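Local atomic coordinates of tRNA (cytosine(72)-C(5))-methyltransferase (Pyrococcus horikoshii, PDB entry 5ZVE), a protein that uses S-adenosyl-L-methionine to methylate the C5 position of cytosine 72 in several tRNAs, leaving 5-methylcytidine and S-adenosyl-L-homocysteine. Residues P275-G280 / T322-Y327; L184-T189 / Q372-A377; K292-T297 / S326-E331. All coordinates share one frame; numbering follows the deposited sequence.

Overall arrangement
Contact 2 packs helix 184-193 on the methyltransferase sheet; contacts 1 and 3 involve loops that follow its strands, and helix 291-310. Along the chain, 184-189 comes first and its partner 372-377 last, so contact 2 brackets the other two. The centres of contacts 1 and 2 lie about 11 Å apart; strand 374-381 pairs antiparallel with strand 316-322, and Phe375 N approaches Thr322 O to 3.0 Å. Contacts 1 and 3, centres about 8 Å apart, share Ser326 and Tyr327. The centres of contacts 2 and 3 are about 17 Å apart. Together they place the loop of the predicted nucleophile Cys323 beside Phe374 and, through Ser326 and Glu329, near helix 291-310.

Contact 1 (P275-G280 / T322-Y327); sequences PCTALG and TCTLSY
Cys276 and Cys323 bring together two cysteine loops of the class I, Rossmann-like methyltransferase fold of the RsmB/NOP family, one following strand 267-273 (Pro-Cys) and the other following strand 316-322 (Thr-Cys). Each sulfur sits between its own backbone N and carbonyl carbon, and Cys276 SG stops 3.5 Å from Cys323 SG, far too long for a disulfide. Cys323 is the predicted nucleophile; Pro275, next to Cys276, touches the bound S-adenosyl-L-homocysteine, so the pair lies beside the cofactor pocket.

Beyond the sulfurs, Thr324 is the polar hub. Its hydroxyl points away from its own backbone N (chi1 -160°) and into the facing loop, where Thr324 OG1 donates to Thr277 OG1 at 2.6 Å, the two side chains meeting at a slant. The same oxygen accepts from Leu279 N at 3.2 Å, so it is gripped by one bond in each direction. Thr277 OG1 is itself hydrogen-bonded to the carboxylate of Glu329, its strongest polar partner. Leu279 runs alongside Thr324 in the same direction, its CG 3.3 Å from Thr324 OG1, so that hydrocarbon flanks the hydroxyl. A valine in place of Thr324 would probably leave the Thr277 hydroxyl without its donor and Leu279 N without its acceptor, weakening the tie between the loops.

The backbones add a further clasp at Cys323 O. Ala278 CA approaches this oxygen to 3.3 Å in a CH...O contact, while Gly280 N donates to Cys323 O at 3.0 Å, tilted 30° from the carbonyl plane.

Contact 2 (L184-T189 / Q372-A377); sequences LPSMVT and QGFFIA
Pro185 lies over Phe374, and with Ile376 these residues account for most of the 286 Å² buried where helix 184-193 rests on strand 374-381 of the methyltransferase sheet. The short segments run nearly parallel, 10° apart in direction, with their axes 9.0 Å from each other.

The proline approaches from above the ring: Pro185 CB stands 3.7 Å from the Phe374 centroid, 27° off the ring normal, which defines a CH-pi contact over the face. It is displaced toward the rim, and Phe374 CG is its closest ring atom. The chi1 of Phe374, -147°, lies away from a staggered value, and the ring lies beneath Pro185. At the far end of the ring Ser186 OG comes within 3.6 Å of Phe374 CZ while also bonding Lys211 of the cofactor site; Phe374 in turn touches Cys323, the predicted nucleophile.

Ile376 serves the next helical turn. Its chain is extended beyond CG1, which carries Ile376 CD1 to 3.4 Å from Thr189 OG1 and to 3.6 Å from Pro185 O. A longer apolar contact, 4.1 Å, joins Ile376 CD1 to Val188 CG1.

Two of the polar atoms facing this hydrocarbon are served within the helix. Thr189 OG1 donates to Pro185 O at 3.0 Å, and Thr189 N reaches the same oxygen from the other face of its carbonyl plane. No hydrogen bond crosses between the segments. Helix and strand are therefore held here by shape and dispersion, while the polar groups find their partners away from the interface: Thr189 OG1 and Pro185 O in each other, Ser186 OG in Lys211.

Contact 3 (K292-T297 / S326-E331); sequences KHIEAT and SYEENE
Glu329 OE2, which lies beside Ile294 of helix 291-310, is gripped by two hydroxyls, those of Ser326 and Thr277. Ser326 OG donates to Glu329 OE2 at 2.8 Å, arriving on the anti side and 34° out of the carboxylate plane. The same serine oxygen accepts from Glu329 N at 3.2 Å, the backbone N three residues on, which makes an ST motif. Ser326 OG thus bonds both the backbone N and the carboxylate of Glu329. A type I beta turn from Tyr327 to Asn330, closed by Asn330 N to Tyr327 O, overlaps the motif. Both belong to the loop between strand 316-322 and helix 331-339 of the methyltransferase fold. Because Glu329 also bonds Thr277 and touches Cys276, it ties this loop and helix 291-310 to the loop facing the predicted nucleophile Cys323.

The helix meets this loop mainly with Ile294, whose CG2 branch does most of the touching. Ile294 CG2 lies 3.6 Å from Ser326 CB and 3.4 Å from Glu328 OE1. The bend of Glu328 at chi2 (81°) brings OE1 against that branch, the two side chains crossing at about a right angle; Glu328 OE1 also bonds Tyr12 of helix 7-17, so this oxygen sits where that helix meets the methyltransferase loop. Glu329, by contrast, is extended beyond CG and also crosses Ile294 at about a right angle, with Glu329 CG 3.9 Å from Ile294 O.

One turn further on, Thr297 presents carbon to the other carboxylate oxygen: Thr297 CG2 rests 3.5 Å from Glu329 OE1. Its hydroxyl is engaged within its own helix, for Thr297 OG1 donates to His293 O at 2.7 Å, tilted 25° from the carbonyl plane.

Contact 1 (P275-G280 / T322-Y327)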
loop_
_atom_site.group_PDB
_atom_site.type_symbol
_atom_site.label_atom_id
_atom_site.label_comp_id
_atom_site.label_asym_id
_atom_site.label_seq_id
_atom_site.Cartn_x
_atom_site.Cartn_y
_atom_site.Cartn_z
ATOM N N PRO A 275 4.070 -7.051 -8.620
ATOM C CA PRO A 275 5.293 -6.539 -7.999
ATOM C C PRO A 275 5.831 -5.381 -8.825
ATOM O O PRO A 275 5.852 -5.470 -10.051
ATOM C CB PRO A 275 6.239 -7.746 -8.021
ATOM C CG PRO A 275 5.656 -8.682 -9.038
ATOM C CD PRO A 275 4.177 -8.481 -8.951
ATOM N N CYS A 276 6.233 -4.302 -8.170
ATOM C CA CYS A 276 6.607 -3.092 -8.885
ATOM C C CYS A 276 7.632 -2.307 -8.094
ATOM O O CYS A 276 7.944 -2.656 -6.959
ATOM C CB CYS A 276 5.372 -2.229 -9.172
ATOM S SG CYS A 276 4.536 -1.567 -7.708
ATOM N N THR A 277 8.155 -1.246 -8.701
ATOM C CA THR A 277 9.166 -0.409 -8.063
ATOM C C THR A 277 8.612 0.357 -6.853
ATOM O O THR A 277 9.377 0.926 -6.069
ATOM C CB THR A 277 9.770 0.585 -9.080
ATOM O OG1 THR A 277 8.716 1.254 -9.782
ATOM C CG2 THR A 277 10.632 -0.157 -10.095
ATOM N N ALA A 278 7.285 0.362 -6.714
ATOM C CA ALA A 278 6.600 0.967 -5.568
ATOM C C ALA A 278 6.919 2.451 -5.403
ATOM O O ALA A 278 6.979 2.958 -4.284
ATOM C CB ALA A 278 6.937 0.212 -4.288
ATOM N N LEU A 279 7.102 3.146 -6.519
ATOM C CA LEU A 279 7.448 4.563 -6.495
ATOM C C LEU A 279 6.337 5.424 -5.897
ATOM O O LEU A 279 6.569 6.570 -5.517
ATOM C CB LEU A 279 7.785 5.046 -7.911
ATOM C CG LEU A 279 8.999 4.377 -8.573
ATOM C CD1 LEU A 279 9.150 4.812 -10.026
ATOM C CD2 LEU A 279 10.285 4.663 -7.792
ATOM N N GLY A 280 5.132 4.870 -5.812
ATOM C CA GLY A 280 3.983 5.621 -5.338
ATOM C C GLY A 280 3.667 5.479 -3.859
ATOM O O GLY A 280 2.774 6.153 -3.350
ATOM N N THR A 322 -0.646 -1.395 -10.187
ATOM C CA THR A 322 0.628 -1.207 -9.503
ATOM C C THR A 322 0.537 -0.044 -8.526
ATOM O O THR A 322 -0.333 0.819 -8.656
ATOM C CB THR A 322 1.787 -0.924 -10.487
ATOM O OG1 THR A 322 1.678 0.422 -10.969
ATOM C CG2 THR A 322 1.774 -1.889 -11.671
ATOM N N CYS A 323 1.437 -0.029 -7.549
ATOM C CA CYS A 323 1.605 1.130 -6.680
ATOM C C CYS A 323 2.854 1.901 -7.090
ATOM O O CYS A 323 3.662 2.289 -6.251
ATOM C CB CYS A 323 1.686 0.705 -5.207
ATOM S SG CYS A 323 3.076 -0.387 -4.790
ATOM N N THR A 324 3.001 2.129 -8.391
ATOM C CA THR A 324 4.154 2.847 -8.906
ATOM C C THR A 324 3.729 3.906 -9.914
ATOM O O THR A 324 2.638 3.843 -10.474
ATOM C CB THR A 324 5.170 1.890 -9.559
ATOM O OG1 THR A 324 6.450 2.525 -9.627
ATOM C CG2 THR A 324 4.724 1.489 -10.958
ATOM N N LEU A 325 4.593 4.887 -10.129
ATOM C CA LEU A 325 4.275 6.009 -11.001
ATOM C C LEU A 325 4.834 5.883 -12.419
ATOM O O LEU A 325 4.399 6.602 -13.319
ATOM C CB LEU A 325 4.802 7.297 -10.373
ATOM C CG LEU A 325 4.200 7.651 -9.013
ATOM C CD1 LEU A 325 5.090 8.653 -8.298
ATOM C CD2 LEU A 325 2.807 8.210 -9.208
ATOM N N SER A 326 5.786 4.974 -12.620
ATOM C CA SER A 326 6.541 4.929 -13.874
ATOM C C SER A 326 5.651 4.676 -15.086
ATOM O O SER A 326 4.609 4.020 -14.988
ATOM C CB SER A 326 7.634 3.859 -13.815
ATOM O OG SER A 326 7.093 2.565 -14.002
ATOM N N TYR A 327 6.054 5.226 -16.224
ATOM C CA TYR A 327 5.351 4.975 -17.471
ATOM C C TYR A 327 5.526 3.523 -17.899
ATOM O O TYR A 327 4.549 2.850 -18.242
ATOM C CB TYR A 327 5.845 5.911 -18.580
ATOM C CG TYR A 327 5.053 5.763 -19.858
ATOM C CD1 TYR A 327 3.907 6.512 -20.076
ATOM C CD2 TYR A 327 5.441 4.858 -20.839
ATOM C CE1 TYR A 327 3.174 6.370 -21.242
ATOM C CE2 TYR A 327 4.720 4.709 -22.000
ATOM C CZ TYR A 327 3.587 5.466 -22.198
ATOM O OH TYR A 327 2.864 5.317 -23.359
#

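Contact 2 (L184-T189 / Q372-A377)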
loop_
_atom_site.group_PDB
_atom_site.type_symbol
_atom_site.label_atom_id
_atom_site.label_comp_id
_atom_site.label_asym_id
_atom_site.label_seq_id
_atom_site.Cartn_x
_atom_site.Cartn_y
_atom_site.Cartn_z
ATOM N N LEU A 184 -7.396 3.514 -0.668
ATOM C CA LEU A 184 -8.542 3.739 -1.545
ATOM C C LEU A 184 -8.297 3.168 -2.956
ATOM O O LEU A 184 -9.129 2.412 -3.454
ATOM C CB LEU A 184 -8.891 5.238 -1.599
ATOM C CG LEU A 184 -9.906 5.778 -2.613
ATOM C CD1 LEU A 184 -11.198 5.027 -2.538
ATOM C CD2 LEU A 184 -10.176 7.255 -2.390
ATOM N N PRO A 185 -7.159 3.508 -3.602
ATOM C CA PRO A 185 -6.948 2.921 -4.933
ATOM C C PRO A 185 -6.977 1.385 -4.948
ATOM O O PRO A 185 -7.547 0.801 -5.871
ATOM C CB PRO A 185 -5.565 3.441 -5.340
ATOM C CG PRO A 185 -4.983 4.071 -4.129
ATOM C CD PRO A 185 -6.105 4.482 -3.267
ATOM N N SER A 186 -6.401 0.745 -3.932
ATOM C CA SER A 186 -6.413 -0.716 -3.870
ATOM C C SER A 186 -7.831 -1.278 -3.763
ATOM O O SER A 186 -8.136 -2.321 -4.344
ATOM C CB SER A 186 -5.570 -1.209 -2.697
ATOM O OG SER A 186 -4.190 -1.058 -2.969
ATOM N N MET A 187 -8.696 -0.580 -3.027
ATOM C CA MET A 187 -10.087 -0.989 -2.892
ATOM C C MET A 187 -10.864 -0.822 -4.197
ATOM O O MET A 187 -11.666 -1.677 -4.567
ATOM C CB MET A 187 -10.758 -0.196 -1.781
ATOM C CG MET A 187 -10.348 -0.618 -0.390
ATOM S SD MET A 187 -11.452 0.103 0.837
ATOM C CE MET A 187 -10.702 1.712 1.073
ATOM N N VAL A 188 -10.628 0.288 -4.887
ATOM C CA VAL A 188 -11.225 0.521 -6.197
ATOM C C VAL A 188 -10.862 -0.610 -7.160
ATOM O O VAL A 188 -11.691 -1.053 -7.958
ATOM C CB VAL A 188 -10.775 1.879 -6.787
ATOM C CG1 VAL A 188 -11.340 2.071 -8.176
ATOM C CG2 VAL A 188 -11.212 3.024 -5.881
ATOM N N THR A 189 -9.622 -1.082 -7.069
ATOM C CA THR A 189 -9.130 -2.153 -7.934
ATOM C C THR A 189 -10.030 -3.394 -7.899
ATOM O O THR A 189 -10.468 -3.875 -8.943
ATOM C CB THR A 189 -7.691 -2.566 -7.549
ATOM O OG1 THR A 189 -6.802 -1.456 -7.735
ATOM C CG2 THR A 189 -7.219 -3.737 -8.398
ATOM N N GLN A 372 -1.799 7.081 -2.115
ATOM C CA GLN A 372 -0.548 6.644 -2.711
ATOM C C GLN A 372 -0.618 6.801 -4.221
ATOM O O GLN A 372 -1.708 6.821 -4.799
ATOM C CB GLN A 372 -0.246 5.195 -2.324
ATOM C CG GLN A 372 0.173 5.063 -0.866
ATOM C CD GLN A 372 0.520 3.646 -0.460
ATOM O OE1 GLN A 372 1.398 3.431 0.377
ATOM N NE2 GLN A 372 -0.178 2.673 -1.034
ATOM N N GLY A 373 0.542 6.928 -4.858
ATOM C CA GLY A 373 0.610 6.888 -6.305
ATOM C C GLY A 373 0.192 5.501 -6.742
ATOM O O GLY A 373 0.600 4.507 -6.140
ATOM N N PHE A 374 -0.625 5.416 -7.784
ATOM C CA PHE A 374 -1.247 4.145 -8.121
ATOM C C PHE A 374 -1.678 4.105 -9.573
ATOM O O PHE A 374 -1.778 5.140 -10.233
ATOM C CB PHE A 374 -2.448 3.897 -7.208
ATOM C CG PHE A 374 -2.684 2.448 -6.889
ATOM C CD1 PHE A 374 -2.007 1.838 -5.843
ATOM C CD2 PHE A 374 -3.600 1.703 -7.616
ATOM C CE1 PHE A 374 -2.231 0.513 -5.533
ATOM C CE2 PHE A 374 -3.825 0.376 -7.311
ATOM C CZ PHE A 374 -3.140 -0.220 -6.270
ATOM N N PHE A 375 -1.936 2.902 -10.066
ATOM C CA PHE A 375 -2.303 2.716 -11.460
ATOM C C PHE A 375 -3.230 1.519 -11.606
ATOM O O PHE A 375 -2.991 0.469 -11.016
ATOM C CB PHE A 375 -1.045 2.534 -12.318
ATOM C CG PHE A 375 -1.334 2.305 -13.772
ATOM C CD1 PHE A 375 -1.597 3.373 -14.615
ATOM C CD2 PHE A 375 -1.338 1.022 -14.298
ATOM C CE1 PHE A 375 -1.871 3.166 -15.956
ATOM C CE2 PHE A 375 -1.603 0.806 -15.639
ATOM C CZ PHE A 375 -1.869 1.879 -16.470
ATOM N N ILE A 376 -4.292 1.682 -12.390
ATOM C CA ILE A 376 -5.261 0.611 -12.608
ATOM C C ILE A 376 -5.652 0.515 -14.078
ATOM O O ILE A 376 -6.095 1.497 -14.674
ATOM C CB ILE A 376 -6.560 0.813 -11.785
ATOM C CG1 ILE A 376 -6.259 1.098 -10.312
ATOM C CG2 ILE A 376 -7.475 -0.397 -11.922
ATOM C CD1 ILE A 376 -7.528 1.346 -9.476
ATOM N N ALA A 377 -5.488 -0.669 -14.657
ATOM C CA ALA A 377 -5.946 -0.931 -16.015
ATOM C C ALA A 377 -6.918 -2.106 -16.032
ATOM O O ALA A 377 -6.669 -3.130 -15.398
ATOM C CB ALA A 377 -4.759 -1.207 -16.936
#

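Contact 3 (K292-T297 / S326-E331)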
loop_
_atom_site.group_PDB
_atom_site.type_symbol
_atom_site.label_atom_id
_atom_site.label_comp_id
_atom_site.label_asym_id
_atom_site.label_seq_id
_atom_site.Cartn_x
_atom_site.Cartn_y
_atom_site.Cartn_z
ATOM N N LYS A 292 17.223 2.113 -13.514
ATOM C CA LYS A 292 17.570 0.721 -13.792
ATOM C C LYS A 292 16.516 -0.249 -13.248
ATOM O O LYS A 292 16.249 -1.288 -13.852
ATOM C CB LYS A 292 18.950 0.392 -13.216
ATOM C CG LYS A 292 19.142 0.860 -11.780
ATOM C CD LYS A 292 20.389 0.250 -11.159
ATOM C CE LYS A 292 20.469 0.551 -9.675
ATOM N NZ LYS A 292 21.508 -0.273 -8.998
ATOM N N HIS A 293 15.916 0.100 -12.111
ATOM C CA HIS A 293 14.882 -0.733 -11.500
ATOM C C HIS A 293 13.561 -0.688 -12.263
ATOM O O HIS A 293 12.831 -1.673 -12.306
ATOM C CB HIS A 293 14.637 -0.311 -10.051
ATOM C CG HIS A 293 15.825 -0.485 -9.161
ATOM N ND1 HIS A 293 16.512 0.579 -8.619
ATOM C CD2 HIS A 293 16.449 -1.603 -8.714
ATOM C CE1 HIS A 293 17.506 0.126 -7.876
ATOM N NE2 HIS A 293 17.488 -1.193 -7.916
ATOM N N ILE A 294 13.259 0.459 -12.857
ATOM C CA ILE A 294 12.022 0.624 -13.604
ATOM C C ILE A 294 12.009 -0.276 -14.829
ATOM O O ILE A 294 11.048 -1.008 -15.065
ATOM C CB ILE A 294 11.822 2.090 -14.037
ATOM C CG1 ILE A 294 11.612 2.978 -12.806
ATOM C CG2 ILE A 294 10.635 2.210 -14.973
ATOM C CD1 ILE A 294 11.520 4.455 -13.123
ATOM N N GLU A 295 13.095 -0.237 -15.592
ATOM C CA GLU A 295 13.218 -1.059 -16.789
ATOM C C GLU A 295 13.201 -2.544 -16.445
ATOM O O GLU A 295 12.453 -3.316 -17.039
ATOM C CB GLU A 295 14.498 -0.708 -17.548
ATOM C CG GLU A 295 14.679 -1.482 -18.842
ATOM C CD GLU A 295 16.042 -1.258 -19.467
ATOM O OE1 GLU A 295 16.892 -0.597 -18.829
ATOM O OE2 GLU A 295 16.263 -1.747 -20.595
ATOM N N ALA A 296 14.011 -2.938 -15.469
ATOM C CA ALA A 296 14.092 -4.340 -15.077
ATOM C C ALA A 296 12.746 -4.858 -14.583
ATOM O O ALA A 296 12.311 -5.936 -14.975
ATOM C CB ALA A 296 15.155 -4.530 -14.009
ATOM N N THR A 297 12.091 -4.086 -13.723
ATOM C CA THR A 297 10.820 -4.507 -13.141
ATOM C C THR A 297 9.698 -4.530 -14.177
ATOM O O THR A 297 8.851 -5.422 -14.154
ATOM C CB THR A 297 10.419 -3.595 -11.974
ATOM O OG1 THR A 297 11.480 -3.566 -11.012
ATOM C CG2 THR A 297 9.146 -4.096 -11.309
ATOM N N SER A 326 5.786 4.974 -12.620
ATOM C CA SER A 326 6.541 4.929 -13.874
ATOM C C SER A 326 5.651 4.676 -15.086
ATOM O O SER A 326 4.609 4.020 -14.988
ATOM C CB SER A 326 7.634 3.859 -13.815
ATOM O OG SER A 326 7.093 2.565 -14.002
ATOM N N TYR A 327 6.054 5.226 -16.224
ATOM C CA TYR A 327 5.351 4.975 -17.471
ATOM C C TYR A 327 5.526 3.523 -17.899
ATOM O O TYR A 327 4.549 2.850 -18.242
ATOM C CB TYR A 327 5.845 5.911 -18.580
ATOM C CG TYR A 327 5.053 5.763 -19.858
ATOM C CD1 TYR A 327 3.907 6.512 -20.076
ATOM C CD2 TYR A 327 5.441 4.858 -20.839
ATOM C CE1 TYR A 327 3.174 6.370 -21.242
ATOM C CE2 TYR A 327 4.720 4.709 -22.000
ATOM C CZ TYR A 327 3.587 5.466 -22.198
ATOM O OH TYR A 327 2.864 5.317 -23.359
ATOM N N GLU A 328 6.773 3.055 -17.887
ATOM C CA GLU A 328 7.124 1.742 -18.427
ATOM C C GLU A 328 6.361 0.597 -17.752
ATOM O O GLU A 328 5.920 -0.336 -18.423
ATOM C CB GLU A 328 8.632 1.488 -18.293
ATOM C CG GLU A 328 9.523 2.342 -19.190
ATOM C CD GLU A 328 9.774 3.733 -18.632
ATOM O OE1 GLU A 328 9.262 4.037 -17.534
ATOM O OE2 GLU A 328 10.493 4.519 -19.288
ATOM N N GLU A 329 6.194 0.674 -16.432
ATOM C CA GLU A 329 5.507 -0.384 -15.695
ATOM C C GLU A 329 3.996 -0.277 -15.837
ATOM O O GLU A 329 3.267 -1.202 -15.486
ATOM C CB GLU A 329 5.874 -0.347 -14.207
ATOM C CG GLU A 329 7.338 -0.581 -13.897
ATOM C CD GLU A 329 7.666 -0.299 -12.439
ATOM O OE1 GLU A 329 7.353 -1.153 -11.585
ATOM O OE2 GLU A 329 8.228 0.776 -12.148
ATOM N N ASN A 330 3.532 0.847 -16.364
ATOM C CA ASN A 330 2.103 1.117 -16.403
ATOM C C ASN A 330 1.553 1.218 -17.822
ATOM O O ASN A 330 1.206 0.200 -18.422
ATOM C CB ASN A 330 1.801 2.388 -15.615
ATOM C CG ASN A 330 2.054 2.211 -14.133
ATOM O OD1 ASN A 330 1.880 1.113 -13.598
ATOM N ND2 ASN A 330 2.474 3.281 -13.460
ATOM N N GLU A 331 1.459 2.431 -18.353
ATOM C CA GLU A 331 0.935 2.616 -19.704
ATOM C C GLU A 331 1.752 1.824 -20.728
ATOM O O GLU A 331 1.199 1.272 -21.681
ATOM C CB GLU A 331 0.900 4.100 -20.081
ATOM C CG GLU A 331 -0.207 4.895 -19.391
ATOM C CD GLU A 331 0.217 5.452 -18.040
ATOM O OE1 GLU A 331 1.277 5.034 -17.518
ATOM O OE2 GLU A 331 -0.514 6.310 -17.500
#